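Magnesium transport protein CorA (Methanocaldococcus jannaschii, PDB 4EGW) carries magnesium ions into the cell as a homopentameric channel that opens when cytoplasmic magnesium is low and closes when it is high. Local coordinates at residues 70-74 against 75-79; 155-158 against 159-163. All blocks are in the same frame, centred on the assembly; numbering follows the deposited sequence.

Contact 1 (70-74 against 75-79); sequences IGISV and SDLQI. With BU1 (1,4-butanediol), chain K; PGO (S-1,2-propanediol), chain R.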
# COMPACT_ATOMS: atom_id res chain seq x y z
N ILE A 70 -17.00 23.88 -17.77
CA ILE A 70 -16.56 24.22 -16.42
C ILE A 70 -16.10 25.66 -16.29
O ILE A 70 -15.85 26.14 -15.19
CB ILE A 70 -15.44 23.30 -15.93
CG1 ILE A 70 -14.14 23.57 -16.69
CG2 ILE A 70 -15.87 21.83 -16.06
CD1 ILE A 70 -12.97 22.72 -16.21
N GLY A 71 -15.98 26.36 -17.40
CA GLY A 71 -15.73 27.78 -17.35
C GLY A 71 -14.41 28.13 -16.70
O GLY A 71 -14.29 29.13 -15.98
N ILE A 72 -13.41 27.29 -16.94
CA ILE A 72 -12.04 27.64 -16.59
C ILE A 72 -11.33 28.01 -17.89
O ILE A 72 -11.53 27.37 -18.92
CB ILE A 72 -11.34 26.49 -15.85
CG1 ILE A 72 -11.87 26.40 -14.42
CG2 ILE A 72 -9.84 26.68 -15.84
CD1 ILE A 72 -11.05 25.51 -13.52
N SER A 73 -10.52 29.07 -17.86
CA SER A 73 -9.84 29.53 -19.07
C SER A 73 -9.04 28.39 -19.70
O SER A 73 -8.21 27.76 -19.04
CB SER A 73 -8.93 30.73 -18.78
OG SER A 73 -7.71 30.33 -18.17
N VAL A 74 -9.28 28.14 -20.99
CA VAL A 74 -8.68 27.00 -21.68
C VAL A 74 -7.18 26.94 -21.43
O VAL A 74 -6.58 25.86 -21.40
CB VAL A 74 -8.98 27.03 -23.20
CG1 VAL A 74 -8.50 25.75 -23.86
CG2 VAL A 74 -10.47 27.25 -23.45
N SER A 75 -6.58 28.11 -21.26
CA SER A 75 -5.19 28.23 -20.82
C SER A 75 -4.98 27.63 -19.44
O SER A 75 -4.08 26.80 -19.24
CB SER A 75 -4.76 29.71 -20.82
OG SER A 75 -3.44 29.86 -20.35
N ASP A 76 -5.80 28.04 -18.48
CA ASP A 76 -5.66 27.59 -17.09
C ASP A 76 -5.73 26.08 -16.93
O ASP A 76 -5.19 25.52 -15.98
CB ASP A 76 -6.70 28.26 -16.18
CG ASP A 76 -6.36 29.70 -15.85
OD1 ASP A 76 -5.24 30.15 -16.17
OD2 ASP A 76 -7.23 30.39 -15.27
N LEU A 77 -6.43 25.41 -17.84
CA LEU A 77 -6.54 23.95 -17.77
C LEU A 77 -5.27 23.30 -18.31
O LEU A 77 -4.91 22.17 -17.94
CB LEU A 77 -7.76 23.45 -18.53
CG LEU A 77 -9.13 23.86 -18.00
CD1 LEU A 77 -10.22 23.21 -18.83
CD2 LEU A 77 -9.27 23.48 -16.54
N GLN A 78 -4.60 24.03 -19.19
CA GLN A 78 -3.37 23.55 -19.80
C GLN A 78 -2.25 23.40 -18.77
O GLN A 78 -1.30 22.63 -18.97
CB GLN A 78 -2.97 24.46 -20.97
CG GLN A 78 -3.75 24.15 -22.25
CD GLN A 78 -3.71 25.28 -23.26
OE1 GLN A 78 -3.42 26.43 -22.91
NE2 GLN A 78 -4.00 24.97 -24.53
N ILE A 79 -2.37 24.11 -17.66
CA ILE A 79 -1.48 23.88 -16.54
C ILE A 79 -1.55 22.40 -16.21
O ILE A 79 -0.52 21.72 -16.13
CB ILE A 79 -1.89 24.67 -15.27
CG1 ILE A 79 -2.29 26.11 -15.63
CG2 ILE A 79 -0.76 24.68 -14.26
CD1 ILE A 79 -2.86 26.88 -14.44
C1 BU1 K . -6.45 33.10 -16.16
C2 BU1 K . -7.80 33.22 -15.53
C3 BU1 K . -7.91 34.19 -14.41
C4 BU1 K . -9.25 34.79 -14.14
O5 BU1 K . -5.38 32.89 -15.30
O6 BU1 K . -9.33 36.16 -14.26
C1 PGO R . -14.57 30.57 -19.51
C2 PGO R . -13.39 31.44 -19.22
C3 PGO R . -12.55 31.59 -20.44
O1 PGO R . -14.38 29.49 -20.34
O2 PGO R . -12.65 30.89 -18.20
O HOH W 1 -10.37 31.00 -15.60
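Ser73 and Asp76 meet at the N-cap of helix 74-80: the hydroxyl OG of Ser73 accepts from Asp76 N at 3.0 Å, with an N-H...O angle of 148°. OG reaches that amide from its position between the backbone N and the carbonyl carbon (chi1 78°), although it sits too near the Asp76 carboxylate in the model for its place to be certain. Ser73 O takes Leu77 N at 3.2 Å, whereas the next bond, Gln78 N to Val74 O, is weak.

The tight side is apolar. Leu77 CD2 lies 3.3 Å from Ile72 CG2, the two side chains crossing at about a right angle, and Ile70 CD1 meets Leu77 CD2 tip to tip at 3.8 Å. Leu77 also touches Leu63 of helix 60-70 and Leu124 of strand 122-127, so this cluster seats the turn between helix 60-70 and helix 74-80 on the sheet of the cytoplasmic domain.

The looser side holds water and a diol. One water accepts from Ser73 N at 3.0 Å and donates to Asp76 OD2 at 3.2 Å, bridging the cap residue to the carboxylate. With an alanine in place of Asp76, the water on Ser73 N would probably lose the carboxylate it donates to, and the bridge from the cap residue would be broken. The other carboxylate oxygen, Asp76 OD1, lies 2.9 Å from O5 of a 1,4-butanediol whose pocket is completed by Glu93.

Contact 2 (155-158 against 159-163); sequences GFLL and YHILN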
# COMPACT_ATOMS: atom_id res chain seq x y z
N GLY A 155 -13.48 17.72 0.56
CA GLY A 155 -12.20 18.02 1.15
C GLY A 155 -11.61 16.63 1.20
O GLY A 155 -10.41 16.40 1.27
N PHE A 156 -12.54 15.68 1.14
CA PHE A 156 -12.24 14.28 1.30
C PHE A 156 -11.78 13.67 0.00
O PHE A 156 -10.80 12.92 -0.04
CB PHE A 156 -13.48 13.56 1.82
CG PHE A 156 -13.17 12.23 2.43
CD1 PHE A 156 -12.05 12.07 3.24
CD2 PHE A 156 -14.00 11.14 2.21
CE1 PHE A 156 -11.76 10.85 3.82
CE2 PHE A 156 -13.71 9.91 2.78
CZ PHE A 156 -12.58 9.76 3.59
N LEU A 157 -12.50 14.02 -1.06
CA LEU A 157 -12.29 13.44 -2.37
C LEU A 157 -10.87 13.72 -2.79
O LEU A 157 -10.17 12.86 -3.32
CB LEU A 157 -13.27 14.05 -3.38
CG LEU A 157 -13.21 13.56 -4.83
CD1 LEU A 157 -13.41 12.07 -4.90
CD2 LEU A 157 -14.25 14.26 -5.68
N LEU A 158 -10.44 14.94 -2.50
CA LEU A 158 -9.09 15.35 -2.83
C LEU A 158 -8.04 14.45 -2.20
O LEU A 158 -7.20 13.85 -2.88
CB LEU A 158 -8.88 16.75 -2.31
CG LEU A 158 -7.43 17.16 -2.43
CD1 LEU A 158 -6.94 16.95 -3.88
CD2 LEU A 158 -7.32 18.61 -1.97
N TYR A 159 -8.11 14.36 -0.88
CA TYR A 159 -7.20 13.53 -0.12
C TYR A 159 -7.10 12.12 -0.67
O TYR A 159 -6.01 11.55 -0.75
CB TYR A 159 -7.65 13.49 1.33
CG TYR A 159 -7.18 12.25 2.04
CD1 TYR A 159 -7.94 11.09 2.02
CD2 TYR A 159 -5.98 12.24 2.73
CE1 TYR A 159 -7.52 9.95 2.67
CE2 TYR A 159 -5.55 11.11 3.38
CZ TYR A 159 -6.32 9.96 3.35
OH TYR A 159 -5.90 8.82 4.00
N HIS A 160 -8.23 11.54 -1.03
CA HIS A 160 -8.21 10.15 -1.47
C HIS A 160 -7.37 9.95 -2.71
O HIS A 160 -6.51 9.07 -2.75
CB HIS A 160 -9.62 9.63 -1.69
CG HIS A 160 -10.22 9.06 -0.45
ND1 HIS A 160 -9.45 8.59 0.59
CD2 HIS A 160 -11.51 8.90 -0.07
CE1 HIS A 160 -10.23 8.16 1.56
NE2 HIS A 160 -11.49 8.34 1.19
N ILE A 161 -7.62 10.77 -3.71
CA ILE A 161 -6.78 10.74 -4.88
C ILE A 161 -5.35 10.90 -4.39
O ILE A 161 -4.49 10.06 -4.68
CB ILE A 161 -7.16 11.86 -5.83
CG1 ILE A 161 -8.68 12.04 -5.84
CG2 ILE A 161 -6.63 11.56 -7.21
CD1 ILE A 161 -9.16 13.25 -6.62
N LEU A 162 -5.10 11.95 -3.62
CA LEU A 162 -3.75 12.19 -3.12
C LEU A 162 -3.25 10.95 -2.40
O LEU A 162 -2.09 10.52 -2.56
CB LEU A 162 -3.73 13.39 -2.17
CG LEU A 162 -3.47 14.74 -2.84
CD1 LEU A 162 -4.18 14.87 -4.18
CD2 LEU A 162 -3.83 15.91 -1.92
N ASN A 163 -4.13 10.35 -1.62
CA ASN A 163 -3.79 9.13 -0.92
C ASN A 163 -3.46 8.01 -1.89
O ASN A 163 -2.39 7.41 -1.80
CB ASN A 163 -4.92 8.68 -0.02
CG ASN A 163 -4.43 7.82 1.11
OD1 ASN A 163 -3.33 8.04 1.63
ND2 ASN A 163 -5.23 6.85 1.50
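The opening turns of helix 156-186 set Phe156 and His160 one turn apart on the same flank, their ring centroids 4.1 Å apart and their planes at 57°. NE2 of His160 comes to 3.0 Å from Phe156 CZ, and His160 CD2 stands 3.7 Å above one face of the Phe156 ring, offset toward its rim. CG of Phe156 is anti to the backbone N (chi1 -161°), which sends the ring out beside the imidazole. Arg152 adds a cation-pi contact to the same phenyl group.

Phe156 O has two neighbours from the next turn: it accepts from His160 N at 3.1 Å, and it also lies at the edge of the Tyr159 ring, in the ring plane. Phe156 CE1 approaches Tyr159 CD1 at 4.2 Å, a looser apolar contact. Further on, Leu162 N donates to Leu158 O at 2.9 Å in an almost straight bond (177°), while the bond from Ile161 N to Leu157 O is weak.

A separate, aliphatic flank is marked by Leu158 CD1 against Leu162 CD1, 3.5 Å apart. Both leucines touch Ile116 of strand 110-119 and Leu223 of helix 193-225, and Leu157 and Ile161 both reach Leu123 of strand 122-127. The chemistry thus divides the helix start: branched aliphatic groups pack on the sheet and helix 193-225, while Phe156 and Tyr159 turn to helix 233-270, and the imidazole and phenol can also make polar contacts.

How the contacts relate
From the N terminus the chain lays down strands 28-33 and 51-56 and helix 60-70 before contact 1 closes the short turn into helix 74-80. Strands 88-90 to 122-127 and helix 132-143 follow, and contact 2 then starts the long helix 156-186. Each contact is local, so they stand in series, neither nested nor crossed, with centres about 21 Å apart and nearest atoms about 13 Å apart. Their common ground is the sheet: Leu124 and Tyr117 receive contact 1, Leu123, Thr125 and Ile116 receive contact 2. Adjacent strand positions being used is consistent with the two helices lying on opposite faces; contact 1 also ties in helix 60-70, contact 2 helices 193-225 and 233-270.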